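Local coordinates for vacuolar protein sorting-associated protein 53 (Saccharomyces cerevisiae, PDB 3NS4) that helps tether endosome-derived vesicles to the late Golgi as part of the GARP complex in retrograde transport, this fragment being the C-terminal helical domain of Vps53, at residues T43-P51 and R60-I70; N146-L156 and W168-N176. The protein carries 2 engineered substitutions. All coordinates share one frame; numbering follows the deposited sequence.

Contact 1 of 2, residues T43-P51 and R60-I70; sequences TIRLLQPVP and RKFETRTVVNI. With BA (barium ion), chain B.
Leu-47 and Val-67 mark where helices 43-47 and 64-70 come together, their short axes nearly antiparallel at 158° and 12.4 Å apart at closest approach. Leu-47 brings its CD2 methyl among three side chains: it lies 4.2 Å from Val-67 CG2 and at the same range from Ile-70 CD1 and Phe-62 CD1. The phenyl ring of Phe-62 is sandwiched, with Lys-61 CG off-centre over one face and Ile-70 CD1 over the middle of the other, 4.1 Å above the plane. At the ring's edge sits Leu-46 O, 3.8 Å from Phe-62 CE1, while Leu-46 CD1 comes up to CZ, the two side chains crossing at about a right angle. Lys-61, extended beyond CG, brings NZ to 3.6 Å from Leu-46 O.

Beyond the helix end, Arg-60 takes over. Its chain folds at chi2 (-56°) and chi3 (-50°), which lays the guanidinium over Pro-49, whose CB is 3.5 Å from the guanidinium plane. NH2 lies 3.1 Å from Leu-47 O, NE holds a water in the guanidinium plane, and NH1 donates to Ala-157 O and Ile-161 O. With a leucine in this place, those two carbonyls would probably be left without this donor and Pro-49 without the flat group it rests against. The contact thus joins two chemistries: aliphatic and aromatic packing holds the ends of helices 20-47 and 64-87 together across the loop that joins them, and one arginine, whose charge probably suits the carbonyl-rich end of helix 149-159, ties that loop to this end, which comes much later in the chain.

Contact 2 of 2, residues N146-L156 and W168-N176; sequences NPDSAVWSFVL and WKKMWSAYN. Engineered in segment 168-176: Met-171 (natural residue Leu). With BA (barium ion), chain D.
Trp-168 receives Leu-156 on one face of its indole, the CD2 methyl standing 3.9 Å from the centroid of the six-membered ring in a CH-pi contact. The far end of the same indole, CH2, comes 3.6 Å from Ser-153 O, while its NE1 is hydrogen-bonded to Pro-162 O. A turn later is Met-171, an engineered selenomethionine where the natural residue is leucine; it touches with CB, which lies 4.1 Å from Trp-152 CH2 and near Leu-156 CD2. Trp-172 drives its edge at the face of Trp-152, the six-membered rings 5.3 Å apart between centroids and their planes at 73°. Tyr-175 occupies the same face of Trp-152 farther along, over the pyrrole half, the two rings sliding past each other at an oblique tilt. With CG anti to the backbone N (chi1 179°), its phenol reaches beyond the indole and OH donates to a lone pair of Asn-146 O at 2.7 Å. Asn-176 gives O and OD1 to a barium ion, which Thr-179 also binds. Helices 149-159 and 165-178, their short axes crossing at 140°, form an antiparallel helical hairpin with an aromatic cluster between its arms, a unit of a helical bundle suggested to resemble other tethering complexes.

Contacts 1 and 2 follow one another along the chain, with centres about 17 Å apart, and they meet through helix 149-159. That helix gives contact 2 its Trp-152 side, and on another flank it receives contact 1: Ile-44 CG2 packs 3.5 Å from Phe-154 CZ, and Gln-48 NE2 lies 4.1 Å from the same CZ. Phe-154 itself stacks with Phe-197 and Phe-207, so the loop at Phe-197 and helix 201-212 share the junction. Helix 20-47 is thereby joined to the shorter helices that carry contact 2, while 60-70 reaches helix 149-159 through Arg-60. Each contact has a barium ion at its margin, on Asn-69 and Asn-176, both probably from crystallisation.

Contact 1 of 2, residues T43-P51 and R60-I70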
loop_
_atom_site.group_PDB
_atom_site.type_symbol
_atom_site.label_atom_id
_atom_site.label_comp_id
_atom_site.label_asym_id
_atom_site.label_seq_id
_atom_site.Cartn_x
_atom_site.Cartn_y
_atom_site.Cartn_z
ATOM N N THR A 43 -5.649 4.131 5.384
ATOM C CA THR A 43 -4.346 3.924 5.998
ATOM C C THR A 43 -3.415 5.078 5.625
ATOM O O THR A 43 -2.841 5.726 6.511
ATOM C CB THR A 43 -3.720 2.596 5.607
ATOM O OG1 THR A 43 -4.588 1.539 5.995
ATOM C CG2 THR A 43 -2.437 2.411 6.308
ATOM N N ILE A 44 -3.298 5.371 4.341
ATOM C CA ILE A 44 -2.390 6.410 3.933
ATOM C C ILE A 44 -2.751 7.789 4.511
ATOM O O ILE A 44 -1.878 8.501 4.990
ATOM C CB ILE A 44 -2.275 6.484 2.404
ATOM C CG1 ILE A 44 -1.709 5.178 1.826
ATOM C CG2 ILE A 44 -1.438 7.677 2.001
ATOM C CD1 ILE A 44 -1.857 5.039 0.302
ATOM N N ARG A 45 -4.022 8.172 4.476
ATOM C CA ARG A 45 -4.404 9.505 4.961
ATOM C C ARG A 45 -4.042 9.619 6.417
ATOM O O ARG A 45 -3.668 10.698 6.898
ATOM C CB ARG A 45 -5.886 9.820 4.755
ATOM C CG ARG A 45 -6.237 9.935 3.284
ATOM C CD ARG A 45 -7.725 10.191 2.945
ATOM N NE ARG A 45 -7.838 10.270 1.476
ATOM C CZ ARG A 45 -7.576 11.365 0.736
ATOM N NH1 ARG A 45 -7.209 12.507 1.313
ATOM N NH2 ARG A 45 -7.680 11.325 -0.594
ATOM N N LEU A 46 -4.106 8.486 7.097
ATOM C CA LEU A 46 -3.815 8.448 8.493
ATOM C C LEU A 46 -2.330 8.683 8.745
ATOM O O LEU A 46 -1.931 9.611 9.510
ATOM C CB LEU A 46 -4.205 7.085 9.051
ATOM C CG LEU A 46 -3.785 6.839 10.506
ATOM C CD1 LEU A 46 -4.612 7.639 11.478
ATOM C CD2 LEU A 46 -3.874 5.381 10.848
ATOM N N LEU A 47 -1.532 7.847 8.097
ATOM C CA LEU A 47 -0.131 7.853 8.319
ATOM C C LEU A 47 0.703 8.832 7.538
ATOM O O LEU A 47 1.849 9.068 7.907
ATOM C CB LEU A 47 0.389 6.478 7.994
ATOM C CG LEU A 47 -0.130 5.336 8.865
ATOM C CD1 LEU A 47 0.466 4.078 8.363
ATOM C CD2 LEU A 47 0.246 5.508 10.323
ATOM N N GLN A 48 0.177 9.410 6.470
ATOM C CA GLN A 48 1.040 10.231 5.639
ATOM C C GLN A 48 1.464 11.537 6.282
ATOM O O GLN A 48 0.710 12.144 7.060
ATOM C CB GLN A 48 0.410 10.507 4.291
ATOM C CG GLN A 48 -0.556 11.638 4.334
ATOM C CD GLN A 48 -1.300 11.800 3.052
ATOM O OE1 GLN A 48 -2.516 11.708 3.046
ATOM N NE2 GLN A 48 -0.585 11.987 1.947
ATOM N N PRO A 49 2.675 11.987 5.924
ATOM C CA PRO A 49 3.278 13.222 6.399
ATOM C C PRO A 49 2.491 14.457 5.927
ATOM O O PRO A 49 1.855 14.425 4.856
ATOM C CB PRO A 49 4.681 13.182 5.777
ATOM C CG PRO A 49 4.517 12.409 4.549
ATOM C CD PRO A 49 3.483 11.359 4.864
ATOM N N VAL A 50 2.564 15.529 6.722
ATOM C CA VAL A 50 1.821 16.753 6.452
ATOM C C VAL A 50 2.669 17.808 5.746
ATOM O O VAL A 50 3.656 18.284 6.316
ATOM C CB VAL A 50 1.217 17.352 7.752
ATOM C CG1 VAL A 50 0.297 18.507 7.410
ATOM C CG2 VAL A 50 0.431 16.295 8.542
ATOM N N PRO A 51 2.287 18.168 4.494
ATOM C CA PRO A 51 2.999 19.203 3.763
ATOM C C PRO A 51 2.711 20.551 4.409
ATOM O O PRO A 51 1.596 20.788 4.874
ATOM C CB PRO A 51 2.398 19.128 2.360
ATOM C CG PRO A 51 1.047 18.573 2.549
ATOM C CD PRO A 51 1.175 17.609 3.697
ATOM N N ARG A 60 6.714 14.520 13.317
ATOM C CA ARG A 60 5.760 13.609 12.678
ATOM C C ARG A 60 4.601 13.347 13.631
ATOM O O ARG A 60 4.803 13.219 14.836
ATOM C CB ARG A 60 6.384 12.251 12.342
ATOM C CG ARG A 60 7.470 12.228 11.279
ATOM C CD ARG A 60 7.057 12.824 9.925
ATOM N NE ARG A 60 5.798 12.279 9.430
ATOM C CZ ARG A 60 5.685 11.140 8.753
ATOM N NH1 ARG A 60 6.763 10.406 8.490
ATOM N NH2 ARG A 60 4.481 10.723 8.368
ATOM N N LYS A 61 3.396 13.239 13.086
ATOM C CA LYS A 61 2.200 12.944 13.870
ATOM C C LYS A 61 2.376 11.688 14.771
ATOM O O LYS A 61 1.859 11.672 15.884
ATOM C CB LYS A 61 0.998 12.821 12.922
ATOM C CG LYS A 61 -0.390 12.683 13.564
ATOM C CD LYS A 61 -1.432 12.308 12.485
ATOM C CE LYS A 61 -2.839 12.042 13.052
ATOM N NZ LYS A 61 -3.732 11.468 11.984
ATOM N N PHE A 62 3.096 10.659 14.308
ATOM C CA PHE A 62 3.373 9.452 15.113
ATOM C C PHE A 62 4.834 9.001 15.119
ATOM O O PHE A 62 5.511 9.104 14.096
ATOM C CB PHE A 62 2.643 8.260 14.551
ATOM C CG PHE A 62 1.167 8.430 14.431
ATOM C CD1 PHE A 62 0.580 8.559 13.175
ATOM C CD2 PHE A 62 0.353 8.434 15.563
ATOM C CE1 PHE A 62 -0.786 8.697 13.044
ATOM C CE2 PHE A 62 -1.018 8.590 15.435
ATOM C CZ PHE A 62 -1.590 8.711 14.176
ATOM N N GLU A 63 5.307 8.463 16.246
ATOM C CA GLU A 63 6.644 7.861 16.319
ATOM C C GLU A 63 6.583 6.530 15.571
ATOM O O GLU A 63 5.512 5.924 15.478
ATOM C CB GLU A 63 7.031 7.554 17.765
ATOM C CG GLU A 63 7.227 8.751 18.715
ATOM C CD GLU A 63 7.631 8.317 20.146
ATOM O OE1 GLU A 63 7.664 7.085 20.436
ATOM O OE2 GLU A 63 7.918 9.214 20.981
ATOM N N THR A 64 7.711 6.048 15.056
ATOM C CA THR A 64 7.708 4.768 14.313
ATOM C C THR A 64 7.178 3.624 15.166
ATOM O O THR A 64 6.474 2.772 14.634
ATOM C CB THR A 64 9.105 4.341 13.798
ATOM O OG1 THR A 64 10.023 4.429 14.891
ATOM C CG2 THR A 64 9.591 5.212 12.625
ATOM N N ARG A 65 7.522 3.598 16.467
ATOM C CA ARG A 65 7.026 2.546 17.369
ATOM C C ARG A 65 5.505 2.495 17.333
ATOM O O ARG A 65 4.922 1.414 17.278
ATOM C CB ARG A 65 7.526 2.691 18.816
ATOM C CG ARG A 65 9.042 2.376 18.997
ATOM C CD ARG A 65 9.583 2.616 20.451
ATOM N NE ARG A 65 11.064 2.651 20.547
ATOM C CZ ARG A 65 11.764 2.837 21.681
ATOM N NH1 ARG A 65 11.133 2.998 22.842
ATOM N NH2 ARG A 65 13.102 2.861 21.670
ATOM N N THR A 66 4.867 3.662 17.313
ATOM C CA THR A 66 3.415 3.714 17.325
ATOM C C THR A 66 2.830 3.245 15.998
ATOM O O THR A 66 1.784 2.588 15.954
ATOM C CB THR A 66 2.895 5.113 17.675
ATOM O OG1 THR A 66 3.562 5.584 18.838
ATOM C CG2 THR A 66 1.412 5.057 17.952
ATOM N N VAL A 67 3.510 3.596 14.921
ATOM C CA VAL A 67 3.094 3.154 13.601
ATOM C C VAL A 67 3.096 1.629 13.588
ATOM O O VAL A 67 2.126 1.017 13.140
ATOM C CB VAL A 67 3.984 3.757 12.510
ATOM C CG1 VAL A 67 3.694 3.158 11.136
ATOM C CG2 VAL A 67 3.807 5.266 12.506
ATOM N N VAL A 68 4.152 1.020 14.112
ATOM C CA VAL A 68 4.187 -0.429 14.224
ATOM C C VAL A 68 2.926 -0.940 14.957
ATOM O O VAL A 68 2.255 -1.833 14.435
ATOM C CB VAL A 68 5.472 -0.939 14.894
ATOM C CG1 VAL A 68 5.534 -2.448 14.856
ATOM C CG2 VAL A 68 6.616 -0.445 14.144
ATOM N N ASN A 69 2.588 -0.356 16.117
ATOM C CA ASN A 69 1.383 -0.749 16.856
ATOM C C ASN A 69 0.173 -0.581 15.973
ATOM O O ASN A 69 -0.732 -1.420 15.953
ATOM C CB ASN A 69 1.114 0.130 18.066
ATOM C CG ASN A 69 2.274 0.226 18.993
ATOM O OD1 ASN A 69 3.270 -0.468 18.829
ATOM N ND2 ASN A 69 2.161 1.102 19.989
ATOM N N ILE A 70 0.118 0.533 15.265
ATOM C CA ILE A 70 -1.013 0.727 14.396
ATOM C C ILE A 70 -1.086 -0.427 13.430
ATOM O O ILE A 70 -2.158 -1.035 13.254
ATOM C CB ILE A 70 -0.975 2.066 13.678
ATOM C CG1 ILE A 70 -1.338 3.169 14.682
ATOM C CG2 ILE A 70 -1.947 2.039 12.521
ATOM C CD1 ILE A 70 -1.014 4.542 14.243
HETATM BA BA BA B . 3.569 -2.805 20.767
HETATM O O HOH W 1 3.725 14.705 9.779
#

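Contact 2 of 2, residues N146-L156 and W168-N176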
loop_
_atom_site.group_PDB
_atom_site.type_symbol
_atom_site.label_atom_id
_atom_site.label_comp_id
_atom_site.label_asym_id
_atom_site.label_seq_id
_atom_site.Cartn_x
_atom_site.Cartn_y
_atom_site.Cartn_z
ATOM N N ASN A 146 10.611 -4.065 -6.117
ATOM C CA ASN A 146 10.186 -2.840 -6.772
ATOM C C ASN A 146 11.295 -1.752 -6.788
ATOM O O ASN A 146 11.681 -1.223 -5.741
ATOM C CB ASN A 146 8.916 -2.345 -6.076
ATOM C CG ASN A 146 8.133 -1.396 -6.915
ATOM O OD1 ASN A 146 8.682 -0.681 -7.744
ATOM N ND2 ASN A 146 6.823 -1.382 -6.704
ATOM N N PRO A 147 11.785 -1.404 -7.987
ATOM C CA PRO A 147 12.903 -0.450 -8.142
ATOM C C PRO A 147 12.482 0.994 -8.034
ATOM O O PRO A 147 13.298 1.893 -8.048
ATOM C CB PRO A 147 13.407 -0.720 -9.574
ATOM C CG PRO A 147 12.591 -1.897 -10.094
ATOM C CD PRO A 147 11.324 -1.912 -9.293
ATOM N N ASP A 148 11.198 1.226 -7.914
ATOM C CA ASP A 148 10.736 2.583 -7.862
ATOM C C ASP A 148 11.066 3.258 -6.528
ATOM O O ASP A 148 10.691 2.777 -5.396
ATOM C CB ASP A 148 9.257 2.622 -8.177
ATOM C CG ASP A 148 8.782 3.994 -8.426
ATOM O OD1 ASP A 148 8.609 4.744 -7.425
ATOM O OD2 ASP A 148 8.578 4.300 -9.630
ATOM N N SER A 149 11.776 4.372 -6.699
ATOM C CA SER A 149 12.225 5.211 -5.608
ATOM C C SER A 149 11.131 6.065 -4.998
ATOM O O SER A 149 11.174 6.323 -3.788
ATOM C CB SER A 149 13.370 6.097 -6.061
ATOM O OG SER A 149 12.917 6.935 -7.094
ATOM N N ALA A 150 10.169 6.533 -5.795
ATOM C CA ALA A 150 9.073 7.305 -5.201
ATOM C C ALA A 150 8.237 6.408 -4.246
ATOM O O ALA A 150 7.907 6.816 -3.118
ATOM C CB ALA A 150 8.204 7.918 -6.260
ATOM N N VAL A 151 7.932 5.184 -4.685
ATOM C CA VAL A 151 7.177 4.247 -3.871
ATOM C C VAL A 151 7.966 3.986 -2.590
ATOM O O VAL A 151 7.454 4.065 -1.452
ATOM C CB VAL A 151 6.938 2.936 -4.656
ATOM C CG1 VAL A 151 6.518 1.795 -3.758
ATOM C CG2 VAL A 151 5.902 3.145 -5.734
ATOM N N TRP A 152 9.244 3.731 -2.776
ATOM C CA TRP A 152 10.078 3.446 -1.643
ATOM C C TRP A 152 9.997 4.538 -0.597
ATOM O O TRP A 152 9.951 4.280 0.614
ATOM C CB TRP A 152 11.485 3.327 -2.137
ATOM C CG TRP A 152 12.401 2.936 -1.100
ATOM C CD1 TRP A 152 12.682 1.673 -0.680
ATOM C CD2 TRP A 152 13.219 3.817 -0.342
ATOM N NE1 TRP A 152 13.651 1.711 0.317
ATOM C CE2 TRP A 152 13.996 3.018 0.538
ATOM C CE3 TRP A 152 13.379 5.212 -0.323
ATOM C CZ2 TRP A 152 14.903 3.567 1.442
ATOM C CZ3 TRP A 152 14.296 5.764 0.566
ATOM C CH2 TRP A 152 15.045 4.935 1.441
ATOM N N SER A 153 9.921 5.758 -1.092
ATOM C CA SER A 153 9.956 6.915 -0.253
ATOM C C SER A 153 8.680 7.152 0.454
ATOM O O SER A 153 8.667 7.583 1.617
ATOM C CB SER A 153 10.264 8.106 -1.123
ATOM O OG SER A 153 11.494 7.872 -1.787
ATOM N N PHE A 154 7.593 6.901 -0.255
ATOM C CA PHE A 154 6.294 7.113 0.330
ATOM C C PHE A 154 6.164 6.089 1.440
ATOM O O PHE A 154 5.830 6.435 2.583
ATOM C CB PHE A 154 5.219 6.993 -0.726
ATOM C CG PHE A 154 3.927 7.600 -0.321
ATOM C CD1 PHE A 154 3.874 8.494 0.759
ATOM C CD2 PHE A 154 2.762 7.383 -1.081
ATOM C CE1 PHE A 154 2.650 9.098 1.151
ATOM C CE2 PHE A 154 1.536 7.999 -0.695
ATOM C CZ PHE A 154 1.479 8.851 0.423
ATOM N N VAL A 155 6.522 4.843 1.136
ATOM C CA VAL A 155 6.489 3.826 2.165
ATOM C C VAL A 155 7.259 4.285 3.401
ATOM O O VAL A 155 6.694 4.338 4.493
ATOM C CB VAL A 155 7.045 2.534 1.661
ATOM C CG1 VAL A 155 7.160 1.540 2.779
ATOM C CG2 VAL A 155 6.136 2.004 0.589
ATOM N N LEU A 156 8.527 4.651 3.230
ATOM C CA LEU A 156 9.343 5.078 4.371
ATOM C C LEU A 156 8.722 6.245 5.171
ATOM O O LEU A 156 8.729 6.267 6.415
ATOM C CB LEU A 156 10.756 5.450 3.899
ATOM C CG LEU A 156 11.782 5.726 5.004
ATOM C CD1 LEU A 156 11.956 4.486 5.900
ATOM C CD2 LEU A 156 13.100 6.140 4.380
ATOM N N TRP A 168 17.638 9.272 6.257
ATOM C CA TRP A 168 17.138 8.900 4.941
ATOM C C TRP A 168 18.231 8.310 4.043
ATOM O O TRP A 168 18.049 7.265 3.419
ATOM C CB TRP A 168 16.502 10.102 4.277
ATOM C CG TRP A 168 15.099 10.305 4.691
ATOM C CD1 TRP A 168 14.655 10.801 5.879
ATOM C CD2 TRP A 168 13.921 10.017 3.907
ATOM N NE1 TRP A 168 13.271 10.830 5.896
ATOM C CE2 TRP A 168 12.798 10.362 4.696
ATOM C CE3 TRP A 168 13.711 9.486 2.620
ATOM C CZ2 TRP A 168 11.482 10.222 4.232
ATOM C CZ3 TRP A 168 12.402 9.344 2.156
ATOM C CH2 TRP A 168 11.302 9.717 2.968
ATOM N N LYS A 169 19.374 8.983 3.993
ATOM C CA LYS A 169 20.515 8.492 3.231
ATOM C C LYS A 169 21.014 7.193 3.818
ATOM O O LYS A 169 21.479 6.341 3.085
ATOM C CB LYS A 169 21.667 9.496 3.219
ATOM C CG LYS A 169 21.470 10.660 2.293
ATOM C CD LYS A 169 22.688 11.582 2.282
ATOM C CE LYS A 169 22.578 12.641 1.174
ATOM N NZ LYS A 169 23.719 13.585 1.142
ATOM N N LYS A 170 20.938 7.067 5.140
ATOM C CA LYS A 170 21.369 5.865 5.859
ATOM C C LYS A 170 20.497 4.704 5.320
ATOM O O LYS A 170 20.981 3.599 5.013
ATOM C CB LYS A 170 21.221 6.097 7.400
ATOM C CG LYS A 170 21.981 5.161 8.415
ATOM C CD LYS A 170 21.258 3.818 8.738
ATOM C CE LYS A 170 22.055 2.897 9.717
ATOM N NZ LYS A 170 21.392 1.577 10.138
HETATM N N MSE A 171 19.213 4.993 5.139
HETATM C CA MSE A 171 18.274 3.988 4.712
HETATM C C MSE A 171 18.388 3.717 3.238
HETATM O O MSE A 171 18.345 2.570 2.785
HETATM C CB MSE A 171 16.849 4.446 5.041
HETATM C CG MSE A 171 16.497 4.458 6.524
HETATM SE SE MSE A 171 16.917 2.774 7.473
HETATM C CE MSE A 171 16.509 1.468 6.063
ATOM N N TRP A 172 18.528 4.802 2.505
ATOM C CA TRP A 172 18.558 4.769 1.079
ATOM C C TRP A 172 19.775 4.083 0.494
ATOM O O TRP A 172 19.701 3.413 -0.537
ATOM C CB TRP A 172 18.494 6.202 0.583
ATOM C CG TRP A 172 18.870 6.303 -0.818
ATOM C CD1 TRP A 172 20.066 6.717 -1.307
ATOM C CD2 TRP A 172 18.074 5.926 -1.936
ATOM N NE1 TRP A 172 20.064 6.644 -2.680
ATOM C CE2 TRP A 172 18.853 6.159 -3.095
ATOM C CE3 TRP A 172 16.777 5.417 -2.075
ATOM C CZ2 TRP A 172 18.378 5.911 -4.384
ATOM C CZ3 TRP A 172 16.294 5.179 -3.351
ATOM C CH2 TRP A 172 17.099 5.427 -4.498
ATOM N N SER A 173 20.909 4.279 1.141
ATOM C CA SER A 173 22.136 3.712 0.656
ATOM C C SER A 173 22.000 2.244 0.467
ATOM O O SER A 173 22.444 1.724 -0.545
ATOM C CB SER A 173 23.298 3.964 1.615
ATOM O OG SER A 173 24.410 3.135 1.279
ATOM N N ALA A 174 21.406 1.562 1.437
ATOM C CA ALA A 174 21.320 0.104 1.330
ATOM C C ALA A 174 20.453 -0.260 0.147
ATOM O O ALA A 174 20.835 -1.117 -0.666
ATOM C CB ALA A 174 20.831 -0.535 2.610
ATOM N N TYR A 175 19.329 0.442 0.023
ATOM C CA TYR A 175 18.412 0.219 -1.075
ATOM C C TYR A 175 19.072 0.453 -2.431
ATOM O O TYR A 175 19.069 -0.431 -3.317
ATOM C CB TYR A 175 17.236 1.152 -0.943
ATOM C CG TYR A 175 16.251 1.009 -2.058
ATOM C CD1 TYR A 175 15.278 0.009 -2.033
ATOM C CD2 TYR A 175 16.268 1.886 -3.131
ATOM C CE1 TYR A 175 14.332 -0.114 -3.060
ATOM C CE2 TYR A 175 15.341 1.767 -4.166
ATOM C CZ TYR A 175 14.378 0.766 -4.129
ATOM O OH TYR A 175 13.480 0.650 -5.167
ATOM N N ASN A 176 19.623 1.654 -2.583
ATOM C CA ASN A 176 20.244 2.019 -3.821
ATOM C C ASN A 176 21.292 0.986 -4.156
ATOM O O ASN A 176 21.199 0.369 -5.198
ATOM C CB ASN A 176 20.829 3.421 -3.764
ATOM C CG ASN A 176 21.741 3.703 -4.918
ATOM O OD1 ASN A 176 21.311 3.835 -6.052
ATOM N ND2 ASN A 176 23.018 3.775 -4.638
HETATM BA BA BA D . 22.123 1.546 -7.711
#